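Local coordinates for uncharacterized protein (Bacillus cereus, PDB 5F2H), which is of unknown function but belongs to the alpha/beta hydrolase superfamily and is therefore probably a hydrolase, at residues Leu132-Ile143 and Tyr158-Gln169; Trp241-Gln249 and Phe273-Ile282. All blocks are in the same frame, centred on the assembly; numbering follows the deposited sequence.

Contact 1 (Leu132-Ile143 and Tyr158-Gln169); sequences LFIAMHGDQENI and YTLALPQSSQIQ
Leu-162 lays its CD2 methyl against the CB of Ala-135 at 3.5 Å, while its other methyl, CD1, meets CG2 of Ile-143 at the start of helix 143-150. On the same face of the sheet Phe-133 and Leu-160 run side by side, both pointing the same way; with CG of Phe-133 anti to its backbone N (chi1 -172°), the ring turns away from strand 158-164 and CD1 of Leu-160 reaches it obliquely. The other face carries Leu-132, whose CD1 bends over to CB of Ala-161 at 3.8 Å, and Ile-134, whose side chain crosses that of Pro-163 at about a right angle. Between these layers the strands pair in parallel: Phe-133 N gives to Thr-159 O, Ala-161 N to Phe-133 O and Ala-135 N to Ala-161 O, the second bond almost straight at 178°. The two strands and helix 143-150 form a beta-alpha-beta unit of the alpha/beta hydrolase sheet; strand 202-207 flanks 132-136, and an antiparallel strand of the second subunit continues the sheet beyond 158-164. Past Ala-135 the strands diverge, and Pro-163 has no N-H to continue the ladder. One water links the two strands here, donating to Ala-135 O and to Pro-163 O (2.6 Å from the water oxygen) and accepting from His-137 N. The His-137 imidazole continues the contact by its edge: NE2 takes a weak bond from Ser-165 N (3.3 Å), with Pro-163 O also near the ring plane, while ND1 donates to Gly-138 O at 2.8 Å. The ND1 bond, with the weak one at NE2, would limit rotation of the ring, which also meets Trp-176. Farther out, the amides of Gln-140 and Gln-169, their planes nearly parallel, are joined by a weak bond from NE2 of Gln-169 to OE1 of Gln-140.

Contact 2 (Trp241-Gln249 and Phe273-Ile282); sequences WNELLEVLQ and FVQVLKDKNI
With CG placed anti to the carbonyl carbon (chi1 -62°) and the chain extended beyond it, Lys-280 stretches from the end of helix 267-279 to Asn-242, whose own CG is anti to its backbone N (chi1 -177°). Lys-280 NZ donates to Asn-242 OD1 at 2.7 Å, although NZ is modelled too tightly against Asn-242, which makes the bond doubtful in detail. Beneath this polar pair lies an apolar seam. Leu-245 forks toward the helix, its CD1 touching CG1 of Val-276, the two side chains crossing at about a right angle, and its CD2 meeting the edge of the Phe-273 ring at CE1, 4.0 Å away; one face of that ring is packed by CG of Leu-277. A Schellman motif ends the helix, Ile-282 N bonding Leu-277 O and Asn-281 N bonding Lys-278 O, with Asn-281 at positive phi. The chain then turns toward strand 284-289 of the alpha/beta hydrolase sheet, and Ile-282 points back at segment 241-249. Its CD1 rests 3.6 Å from CB of Leu-248, whose CD1 touches CD2 of Leu-277 at 3.7 Å. Leu-219 of helix 209-219 packs against both Leu-245 and Leu-248.

From the N terminus, the chain passes through a helical region before entering the sheet. Contact 1 closes first, bringing strand 158-164 back beside strand 131-136 after helix 143-150. The chain then builds strands 202-207 and 227-231 before contact 2 opens. That contact closes a longer excursion, through strand 254-260, in which helix 267-279 returns to segment 241-249 just ahead of strand 284-289. The two contacts are in series, neither nested nor crossed, with centres about 25 Å apart and nearest atoms about 12 Å apart. Contact 1 ties a strand outermost within this chain to its neighbour at the subunit interface; contact 2 joins the irregular, partly helical segment 241-249 to the end of helix 267-279, near the chain's other outermost strand.

Contact 1 (Leu132-Ile143 and Tyr158-Gln169)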
loop_
_atom_site.group_PDB
_atom_site.type_symbol
_atom_site.label_atom_id
_atom_site.label_comp_id
_atom_site.label_asym_id
_atom_site.label_seq_id
_atom_site.Cartn_x
_atom_site.Cartn_y
_atom_site.Cartn_z
ATOM N N LEU B 132 -2.316 -9.212 -3.636
ATOM C CA LEU B 132 -2.828 -9.980 -4.770
ATOM C C LEU B 132 -4.175 -10.570 -4.500
ATOM O O LEU B 132 -4.469 -10.959 -3.388
ATOM C CB LEU B 132 -1.874 -11.122 -5.133
ATOM C CG LEU B 132 -2.330 -12.067 -6.256
ATOM C CD1 LEU B 132 -2.629 -11.341 -7.558
ATOM C CD2 LEU B 132 -1.269 -13.116 -6.515
ATOM N N PHE B 133 -5.008 -10.609 -5.531
ATOM C CA PHE B 133 -6.332 -11.181 -5.423
ATOM C C PHE B 133 -6.536 -12.026 -6.674
ATOM O O PHE B 133 -6.392 -11.536 -7.789
ATOM C CB PHE B 133 -7.399 -10.113 -5.377
ATOM C CG PHE B 133 -8.757 -10.648 -5.069
ATOM C CD1 PHE B 133 -9.413 -11.462 -5.969
ATOM C CD2 PHE B 133 -9.405 -10.280 -3.916
ATOM C CE1 PHE B 133 -10.690 -11.924 -5.705
ATOM C CE2 PHE B 133 -10.670 -10.745 -3.632
ATOM C CZ PHE B 133 -11.324 -11.555 -4.530
ATOM N N ILE B 134 -6.882 -13.296 -6.499
ATOM C CA ILE B 134 -7.080 -14.129 -7.655
ATOM C C ILE B 134 -8.523 -14.565 -7.705
ATOM O O ILE B 134 -9.019 -15.138 -6.753
ATOM C CB ILE B 134 -6.208 -15.363 -7.595
ATOM C CG1 ILE B 134 -4.791 -14.980 -7.221
ATOM C CG2 ILE B 134 -6.259 -16.081 -8.921
ATOM C CD1 ILE B 134 -3.845 -16.169 -7.162
ATOM N N ALA B 135 -9.202 -14.267 -8.801
ATOM C CA ALA B 135 -10.588 -14.650 -8.948
ATOM C C ALA B 135 -10.684 -15.752 -9.976
ATOM O O ALA B 135 -10.020 -15.669 -11.019
ATOM C CB ALA B 135 -11.432 -13.468 -9.373
HETATM N N MSE B 136 -11.534 -16.749 -9.700
HETATM C CA MSE B 136 -11.725 -17.883 -10.603
HETATM C C MSE B 136 -13.089 -17.959 -11.229
HETATM O O MSE B 136 -14.090 -18.210 -10.563
HETATM C CB MSE B 136 -11.559 -19.213 -9.853
HETATM C CG MSE B 136 -10.272 -19.308 -9.050
HETATM SE SE MSE B 136 -8.811 -19.591 -10.348
HETATM C CE MSE B 136 -7.948 -17.982 -9.703
ATOM N N HIS B 137 -13.128 -17.823 -12.542
ATOM C CA HIS B 137 -14.371 -17.904 -13.274
ATOM C C HIS B 137 -15.076 -19.242 -13.115
ATOM O O HIS B 137 -14.463 -20.222 -12.707
ATOM C CB HIS B 137 -14.104 -17.675 -14.760
ATOM C CG HIS B 137 -13.308 -18.760 -15.425
ATOM N ND1 HIS B 137 -13.894 -19.841 -16.050
ATOM C CD2 HIS B 137 -11.974 -18.898 -15.615
ATOM C CE1 HIS B 137 -12.960 -20.593 -16.599
ATOM N NE2 HIS B 137 -11.785 -20.050 -16.338
ATOM N N GLY B 138 -16.357 -19.265 -13.476
ATOM C CA GLY B 138 -17.195 -20.454 -13.427
ATOM C C GLY B 138 -17.113 -21.277 -14.706
ATOM O O GLY B 138 -16.454 -20.903 -15.645
ATOM N N ASP B 139 -17.758 -22.430 -14.756
ATOM C CA ASP B 139 -17.678 -23.232 -15.979
ATOM C C ASP B 139 -18.345 -22.490 -17.094
ATOM O O ASP B 139 -19.273 -21.721 -16.845
ATOM C CB ASP B 139 -18.295 -24.624 -15.802
ATOM C CG ASP B 139 -17.434 -25.534 -14.928
ATOM O OD1 ASP B 139 -16.214 -25.247 -14.815
ATOM O OD2 ASP B 139 -17.961 -26.558 -14.403
ATOM N N GLN B 140 -17.809 -22.669 -18.299
ATOM C CA GLN B 140 -18.339 -22.044 -19.492
ATOM C C GLN B 140 -18.213 -20.536 -19.509
ATOM O O GLN B 140 -19.022 -19.831 -20.135
ATOM C CB GLN B 140 -19.789 -22.460 -19.688
ATOM C CG GLN B 140 -19.920 -23.948 -19.863
ATOM C CD GLN B 140 -21.334 -24.344 -20.156
ATOM O OE1 GLN B 140 -21.641 -24.860 -21.230
ATOM N NE2 GLN B 140 -22.223 -23.980 -19.270
ATOM N N GLU B 141 -17.184 -20.044 -18.834
ATOM C CA GLU B 141 -16.937 -18.633 -18.766
ATOM C C GLU B 141 -15.541 -18.344 -19.302
ATOM O O GLU B 141 -14.987 -19.139 -20.038
ATOM C CB GLU B 141 -17.114 -18.110 -17.330
ATOM C CG GLU B 141 -18.528 -18.203 -16.789
ATOM C CD GLU B 141 -18.690 -17.511 -15.434
ATOM O OE1 GLU B 141 -17.735 -16.846 -14.978
ATOM O OE2 GLU B 141 -19.799 -17.573 -14.839
ATOM N N ASN B 142 -15.020 -17.165 -18.974
ATOM C CA ASN B 142 -13.713 -16.744 -19.404
ATOM C C ASN B 142 -13.376 -15.489 -18.649
ATOM O O ASN B 142 -14.103 -15.101 -17.728
ATOM C CB ASN B 142 -13.700 -16.534 -20.912
ATOM C CG ASN B 142 -14.768 -15.585 -21.352
ATOM O OD1 ASN B 142 -15.001 -14.577 -20.698
ATOM N ND2 ASN B 142 -15.388 -15.863 -22.497
ATOM N N ILE B 143 -12.292 -14.837 -19.032
ATOM C CA ILE B 143 -11.878 -13.617 -18.348
ATOM C C ILE B 143 -12.822 -12.425 -18.564
ATOM O O ILE B 143 -13.027 -11.625 -17.650
ATOM C CB ILE B 143 -10.484 -13.179 -18.802
ATOM C CG1 ILE B 143 -9.498 -14.337 -18.661
ATOM C CG2 ILE B 143 -10.036 -11.957 -18.009
ATOM C CD1 ILE B 143 -8.105 -14.011 -19.120
ATOM N N TYR B 158 -5.652 -3.916 -4.353
ATOM C CA TYR B 158 -5.300 -5.278 -4.771
ATOM C C TYR B 158 -5.091 -5.457 -6.251
ATOM O O TYR B 158 -5.931 -5.068 -7.041
ATOM C CB TYR B 158 -6.377 -6.303 -4.369
ATOM C CG TYR B 158 -6.361 -6.754 -2.934
ATOM C CD1 TYR B 158 -7.045 -6.059 -1.954
ATOM C CD2 TYR B 158 -5.697 -7.936 -2.572
ATOM C CE1 TYR B 158 -7.039 -6.496 -0.642
ATOM C CE2 TYR B 158 -5.675 -8.376 -1.264
ATOM C CZ TYR B 158 -6.352 -7.655 -0.306
ATOM O OH TYR B 158 -6.337 -8.069 1.001
ATOM N N THR B 159 -3.987 -6.101 -6.613
ATOM C CA THR B 159 -3.679 -6.410 -8.008
ATOM C C THR B 159 -4.590 -7.586 -8.311
ATOM O O THR B 159 -4.618 -8.556 -7.557
ATOM C CB THR B 159 -2.210 -6.824 -8.172
ATOM O OG1 THR B 159 -1.369 -5.713 -7.828
ATOM C CG2 THR B 159 -1.921 -7.274 -9.602
ATOM N N LEU B 160 -5.333 -7.526 -9.399
ATOM C CA LEU B 160 -6.276 -8.597 -9.733
ATOM C C LEU B 160 -5.782 -9.513 -10.818
ATOM O O LEU B 160 -5.533 -9.088 -11.935
ATOM C CB LEU B 160 -7.617 -7.985 -10.150
ATOM C CG LEU B 160 -8.770 -8.858 -10.639
ATOM C CD1 LEU B 160 -9.151 -9.934 -9.646
ATOM C CD2 LEU B 160 -9.972 -7.978 -10.977
ATOM N N ALA B 161 -5.687 -10.788 -10.484
ATOM C CA ALA B 161 -5.247 -11.788 -11.419
ATOM C C ALA B 161 -6.470 -12.601 -11.775
ATOM O O ALA B 161 -7.188 -13.056 -10.891
ATOM C CB ALA B 161 -4.218 -12.677 -10.772
ATOM N N LEU B 162 -6.747 -12.736 -13.064
ATOM C CA LEU B 162 -7.884 -13.521 -13.514
ATOM C C LEU B 162 -7.344 -14.645 -14.386
ATOM O O LEU B 162 -6.968 -14.409 -15.527
ATOM C CB LEU B 162 -8.889 -12.667 -14.288
ATOM C CG LEU B 162 -9.555 -11.507 -13.535
ATOM C CD1 LEU B 162 -10.496 -10.724 -14.442
ATOM C CD2 LEU B 162 -10.308 -11.995 -12.318
ATOM N N PRO B 163 -7.280 -15.872 -13.844
ATOM C CA PRO B 163 -6.778 -17.003 -14.620
ATOM C C PRO B 163 -7.862 -17.610 -15.480
ATOM O O PRO B 163 -9.024 -17.528 -15.134
ATOM C CB PRO B 163 -6.342 -18.008 -13.546
ATOM C CG PRO B 163 -6.271 -17.229 -12.271
ATOM C CD PRO B 163 -7.361 -16.212 -12.419
ATOM N N GLN B 164 -7.479 -18.180 -16.608
ATOM C CA GLN B 164 -8.423 -18.806 -17.502
ATOM C C GLN B 164 -7.977 -20.263 -17.693
ATOM O O GLN B 164 -6.792 -20.539 -17.975
ATOM C CB GLN B 164 -8.458 -18.091 -18.841
ATOM C CG GLN B 164 -9.632 -18.474 -19.717
ATOM C CD GLN B 164 -9.621 -17.703 -21.031
ATOM O OE1 GLN B 164 -10.468 -16.844 -21.269
ATOM N NE2 GLN B 164 -8.589 -17.910 -21.817
ATOM N N SER B 165 -8.932 -21.186 -17.573
ATOM C CA SER B 165 -8.632 -22.597 -17.713
ATOM C C SER B 165 -8.288 -22.963 -19.136
ATOM O O SER B 165 -8.806 -22.390 -20.084
ATOM C CB SER B 165 -9.817 -23.446 -17.261
ATOM O OG SER B 165 -9.561 -24.825 -17.497
ATOM N N SER B 166 -7.409 -23.932 -19.276
ATOM C CA SER B 166 -7.022 -24.405 -20.584
ATOM C C SER B 166 -8.071 -25.359 -21.155
ATOM O O SER B 166 -8.073 -25.616 -22.347
ATOM C CB SER B 166 -5.713 -25.157 -20.465
ATOM O OG SER B 166 -5.857 -26.216 -19.536
ATOM N N GLN B 167 -8.994 -25.836 -20.323
ATOM C CA GLN B 167 -10.009 -26.796 -20.767
ATOM C C GLN B 167 -11.147 -26.082 -21.499
ATOM O O GLN B 167 -12.123 -25.642 -20.889
ATOM C CB GLN B 167 -10.530 -27.576 -19.558
ATOM C CG GLN B 167 -9.440 -28.237 -18.705
ATOM C CD GLN B 167 -9.978 -28.737 -17.362
ATOM O OE1 GLN B 167 -11.047 -29.352 -17.285
ATOM N NE2 GLN B 167 -9.236 -28.456 -16.290
ATOM N N ILE B 168 -11.036 -26.047 -22.826
ATOM C CA ILE B 168 -12.012 -25.378 -23.699
ATOM C C ILE B 168 -13.142 -26.326 -24.131
ATOM O O ILE B 168 -12.894 -27.460 -24.509
ATOM C CB ILE B 168 -11.280 -24.753 -24.925
ATOM C CG1 ILE B 168 -12.172 -23.768 -25.671
ATOM C CG2 ILE B 168 -10.735 -25.825 -25.862
ATOM C CD1 ILE B 168 -11.476 -23.104 -26.837
ATOM N N GLN B 169 -14.381 -25.853 -24.051
ATOM C CA GLN B 169 -15.571 -26.635 -24.410
ATOM C C GLN B 169 -16.231 -26.148 -25.702
ATOM O O GLN B 169 -16.939 -26.894 -26.351
ATOM C CB GLN B 169 -16.568 -26.552 -23.259
ATOM C CG GLN B 169 -17.852 -27.342 -23.459
ATOM C CD GLN B 169 -18.870 -27.041 -22.379
ATOM O OE1 GLN B 169 -18.512 -26.659 -21.262
ATOM N NE2 GLN B 169 -20.152 -27.177 -22.715
HETATM O O HOH W 1 -10.797 -16.207 -13.724
#

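Contact 2 (Trp241-Gln249 and Phe273-Ile282)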
loop_
_atom_site.group_PDB
_atom_site.type_symbol
_atom_site.label_atom_id
_atom_site.label_comp_id
_atom_site.label_asym_id
_atom_site.label_seq_id
_atom_site.Cartn_x
_atom_site.Cartn_y
_atom_site.Cartn_z
ATOM N N TRP B 241 -13.467 -34.371 1.460
ATOM C CA TRP B 241 -12.369 -33.488 1.849
ATOM C C TRP B 241 -12.326 -33.152 3.336
ATOM O O TRP B 241 -11.627 -32.221 3.734
ATOM C CB TRP B 241 -12.335 -32.183 1.038
ATOM C CG TRP B 241 -12.208 -32.361 -0.461
ATOM C CD1 TRP B 241 -11.544 -33.368 -1.115
ATOM C CD2 TRP B 241 -12.427 -31.346 -1.449
ATOM N NE1 TRP B 241 -11.527 -33.132 -2.468
ATOM C CE2 TRP B 241 -12.038 -31.884 -2.699
ATOM C CE3 TRP B 241 -12.988 -30.059 -1.411
ATOM C CZ2 TRP B 241 -12.203 -31.182 -3.901
ATOM C CZ3 TRP B 241 -13.145 -29.364 -2.602
ATOM C CH2 TRP B 241 -12.756 -29.929 -3.830
ATOM N N ASN B 242 -13.021 -33.938 4.156
ATOM C CA ASN B 242 -13.044 -33.714 5.599
ATOM C C ASN B 242 -11.641 -33.624 6.221
ATOM O O ASN B 242 -11.394 -32.734 7.039
ATOM C CB ASN B 242 -13.866 -34.809 6.308
ATOM C CG ASN B 242 -13.981 -34.583 7.811
ATOM O OD1 ASN B 242 -14.144 -33.446 8.271
ATOM N ND2 ASN B 242 -14.000 -35.672 8.576
ATOM N N GLU B 243 -10.724 -34.519 5.833
ATOM C CA GLU B 243 -9.367 -34.504 6.414
ATOM C C GLU B 243 -8.610 -33.250 5.976
ATOM O O GLU B 243 -8.035 -32.533 6.795
ATOM C CB GLU B 243 -8.535 -35.774 6.078
ATOM C CG GLU B 243 -7.870 -35.900 4.686
ATOM C CD GLU B 243 -8.817 -36.003 3.506
ATOM O OE1 GLU B 243 -10.048 -35.909 3.696
ATOM O OE2 GLU B 243 -8.306 -36.180 2.375
ATOM N N LEU B 244 -8.626 -32.987 4.675
ATOM C CA LEU B 244 -7.944 -31.831 4.119
ATOM C C LEU B 244 -8.414 -30.478 4.638
ATOM O O LEU B 244 -7.633 -29.527 4.673
ATOM C CB LEU B 244 -8.022 -31.891 2.600
ATOM C CG LEU B 244 -7.088 -32.926 2.002
ATOM C CD1 LEU B 244 -7.399 -33.230 0.554
ATOM C CD2 LEU B 244 -5.641 -32.479 2.143
ATOM N N LEU B 245 -9.673 -30.395 5.054
ATOM C CA LEU B 245 -10.208 -29.143 5.594
ATOM C C LEU B 245 -9.485 -28.715 6.881
ATOM O O LEU B 245 -9.636 -27.594 7.330
ATOM C CB LEU B 245 -11.727 -29.239 5.796
ATOM C CG LEU B 245 -12.558 -29.314 4.498
ATOM C CD1 LEU B 245 -14.012 -29.689 4.754
ATOM C CD2 LEU B 245 -12.463 -28.019 3.706
ATOM N N GLU B 246 -8.728 -29.626 7.486
ATOM C CA GLU B 246 -7.959 -29.322 8.691
ATOM C C GLU B 246 -7.022 -28.157 8.407
ATOM O O GLU B 246 -6.847 -27.268 9.229
ATOM C CB GLU B 246 -7.112 -30.532 9.095
ATOM C CG GLU B 246 -6.146 -30.277 10.249
ATOM C CD GLU B 246 -5.307 -31.498 10.604
ATOM O OE1 GLU B 246 -5.687 -32.627 10.216
ATOM O OE2 GLU B 246 -4.278 -31.337 11.298
ATOM N N VAL B 247 -6.429 -28.186 7.221
ATOM C CA VAL B 247 -5.493 -27.164 6.787
ATOM C C VAL B 247 -5.987 -25.752 7.096
ATOM O O VAL B 247 -5.193 -24.846 7.334
ATOM C CB VAL B 247 -5.177 -27.305 5.281
ATOM C CG1 VAL B 247 -4.269 -26.180 4.810
ATOM C CG2 VAL B 247 -4.529 -28.652 4.990
ATOM N N LEU B 248 -7.297 -25.563 7.121
ATOM C CA LEU B 248 -7.861 -24.243 7.399
ATOM C C LEU B 248 -7.718 -23.772 8.858
ATOM O O LEU B 248 -7.713 -22.573 9.128
ATOM C CB LEU B 248 -9.337 -24.230 7.004
ATOM C CG LEU B 248 -9.653 -24.581 5.544
ATOM C CD1 LEU B 248 -11.160 -24.632 5.347
ATOM C CD2 LEU B 248 -9.011 -23.606 4.571
ATOM N N GLN B 249 -7.592 -24.711 9.790
ATOM C CA GLN B 249 -7.469 -24.380 11.215
ATOM C C GLN B 249 -6.037 -24.366 11.721
ATOM O O GLN B 249 -5.793 -23.909 12.833
ATOM C CB GLN B 249 -8.327 -25.325 12.075
ATOM C CG GLN B 249 -8.058 -26.810 11.870
ATOM C CD GLN B 249 -9.042 -27.686 12.616
ATOM O OE1 GLN B 249 -9.726 -27.226 13.528
ATOM N NE2 GLN B 249 -9.112 -28.958 12.235
ATOM N N PHE B 273 -20.741 -27.143 3.312
ATOM C CA PHE B 273 -19.395 -26.648 3.484
ATOM C C PHE B 273 -19.317 -25.747 4.704
ATOM O O PHE B 273 -18.465 -25.935 5.571
ATOM C CB PHE B 273 -18.947 -25.953 2.211
ATOM C CG PHE B 273 -17.620 -25.257 2.322
ATOM C CD1 PHE B 273 -16.452 -25.983 2.458
ATOM C CD2 PHE B 273 -17.526 -23.884 2.145
ATOM C CE1 PHE B 273 -15.223 -25.353 2.528
ATOM C CE2 PHE B 273 -16.302 -23.249 2.200
ATOM C CZ PHE B 273 -15.147 -23.988 2.387
ATOM N N VAL B 274 -20.237 -24.801 4.797
ATOM C CA VAL B 274 -20.275 -23.882 5.936
ATOM C C VAL B 274 -20.412 -24.654 7.250
ATOM O O VAL B 274 -19.900 -24.229 8.285
ATOM C CB VAL B 274 -21.435 -22.867 5.803
ATOM C CG1 VAL B 274 -21.588 -22.051 7.077
ATOM C CG2 VAL B 274 -21.200 -21.948 4.604
ATOM N N GLN B 275 -21.134 -25.771 7.208
ATOM C CA GLN B 275 -21.330 -26.615 8.388
ATOM C C GLN B 275 -19.984 -27.152 8.892
ATOM O O GLN B 275 -19.692 -27.091 10.083
ATOM C CB GLN B 275 -22.274 -27.771 8.049
ATOM C CG GLN B 275 -22.523 -28.756 9.173
ATOM C CD GLN B 275 -23.146 -28.135 10.411
ATOM O OE1 GLN B 275 -23.434 -26.939 10.462
ATOM N NE2 GLN B 275 -23.359 -28.967 11.428
ATOM N N VAL B 276 -19.157 -27.638 7.969
ATOM C CA VAL B 276 -17.849 -28.150 8.329
ATOM C C VAL B 276 -16.982 -27.009 8.882
ATOM O O VAL B 276 -16.269 -27.195 9.865
ATOM C CB VAL B 276 -17.133 -28.806 7.138
ATOM C CG1 VAL B 276 -15.744 -29.250 7.556
ATOM C CG2 VAL B 276 -17.938 -29.975 6.592
ATOM N N LEU B 277 -17.036 -25.830 8.256
ATOM C CA LEU B 277 -16.244 -24.691 8.730
ATOM C C LEU B 277 -16.579 -24.378 10.183
ATOM O O LEU B 277 -15.717 -23.910 10.919
ATOM C CB LEU B 277 -16.464 -23.423 7.883
ATOM C CG LEU B 277 -16.096 -23.393 6.397
ATOM C CD1 LEU B 277 -16.335 -21.986 5.868
ATOM C CD2 LEU B 277 -14.651 -23.768 6.140
ATOM N N LYS B 278 -17.834 -24.594 10.574
ATOM C CA LYS B 278 -18.275 -24.354 11.959
ATOM C C LYS B 278 -17.785 -25.508 12.875
ATOM O O LYS B 278 -17.275 -25.279 13.980
ATOM C CB LYS B 278 -19.799 -24.224 12.034
ATOM C CG LYS B 278 -20.311 -23.986 13.444
ATOM C CD LYS B 278 -21.831 -23.910 13.532
ATOM C CE LYS B 278 -22.268 -23.777 14.994
ATOM N NZ LYS B 278 -23.743 -23.705 15.186
ATOM N N ASP B 279 -17.922 -26.739 12.380
ATOM C CA ASP B 279 -17.487 -27.936 13.088
ATOM C C ASP B 279 -15.988 -27.888 13.402
ATOM O O ASP B 279 -15.565 -28.362 14.464
ATOM C CB ASP B 279 -17.769 -29.193 12.245
ATOM C CG ASP B 279 -19.258 -29.434 12.010
ATOM O OD1 ASP B 279 -20.080 -28.928 12.807
ATOM O OD2 ASP B 279 -19.595 -30.186 11.062
ATOM N N LYS B 280 -15.198 -27.329 12.480
ATOM C CA LYS B 280 -13.739 -27.225 12.647
ATOM C C LYS B 280 -13.283 -25.862 13.120
ATOM O O LYS B 280 -12.106 -25.494 12.975
ATOM C CB LYS B 280 -13.032 -27.619 11.360
ATOM C CG LYS B 280 -13.366 -29.057 11.042
ATOM C CD LYS B 280 -12.513 -29.701 9.988
ATOM C CE LYS B 280 -12.989 -31.130 9.814
ATOM N NZ LYS B 280 -12.033 -31.948 9.036
ATOM N N ASN B 281 -14.249 -25.128 13.662
ATOM C CA ASN B 281 -14.060 -23.796 14.209
ATOM C C ASN B 281 -13.124 -22.898 13.383
ATOM O O ASN B 281 -12.127 -22.389 13.895
ATOM C CB ASN B 281 -13.582 -23.943 15.657
ATOM C CG ASN B 281 -13.590 -22.634 16.418
ATOM O OD1 ASN B 281 -13.871 -21.570 15.860
ATOM N ND2 ASN B 281 -13.290 -22.705 17.709
ATOM N N ILE B 282 -13.463 -22.703 12.107
ATOM C CA ILE B 282 -12.669 -21.863 11.204
ATOM C C ILE B 282 -13.330 -20.498 11.164
ATOM O O ILE B 282 -14.503 -20.397 10.810
ATOM C CB ILE B 282 -12.672 -22.419 9.770
ATOM C CG1 ILE B 282 -12.334 -23.917 9.744
ATOM C CG2 ILE B 282 -11.723 -21.610 8.902
ATOM C CD1 ILE B 282 -10.949 -24.241 10.238
#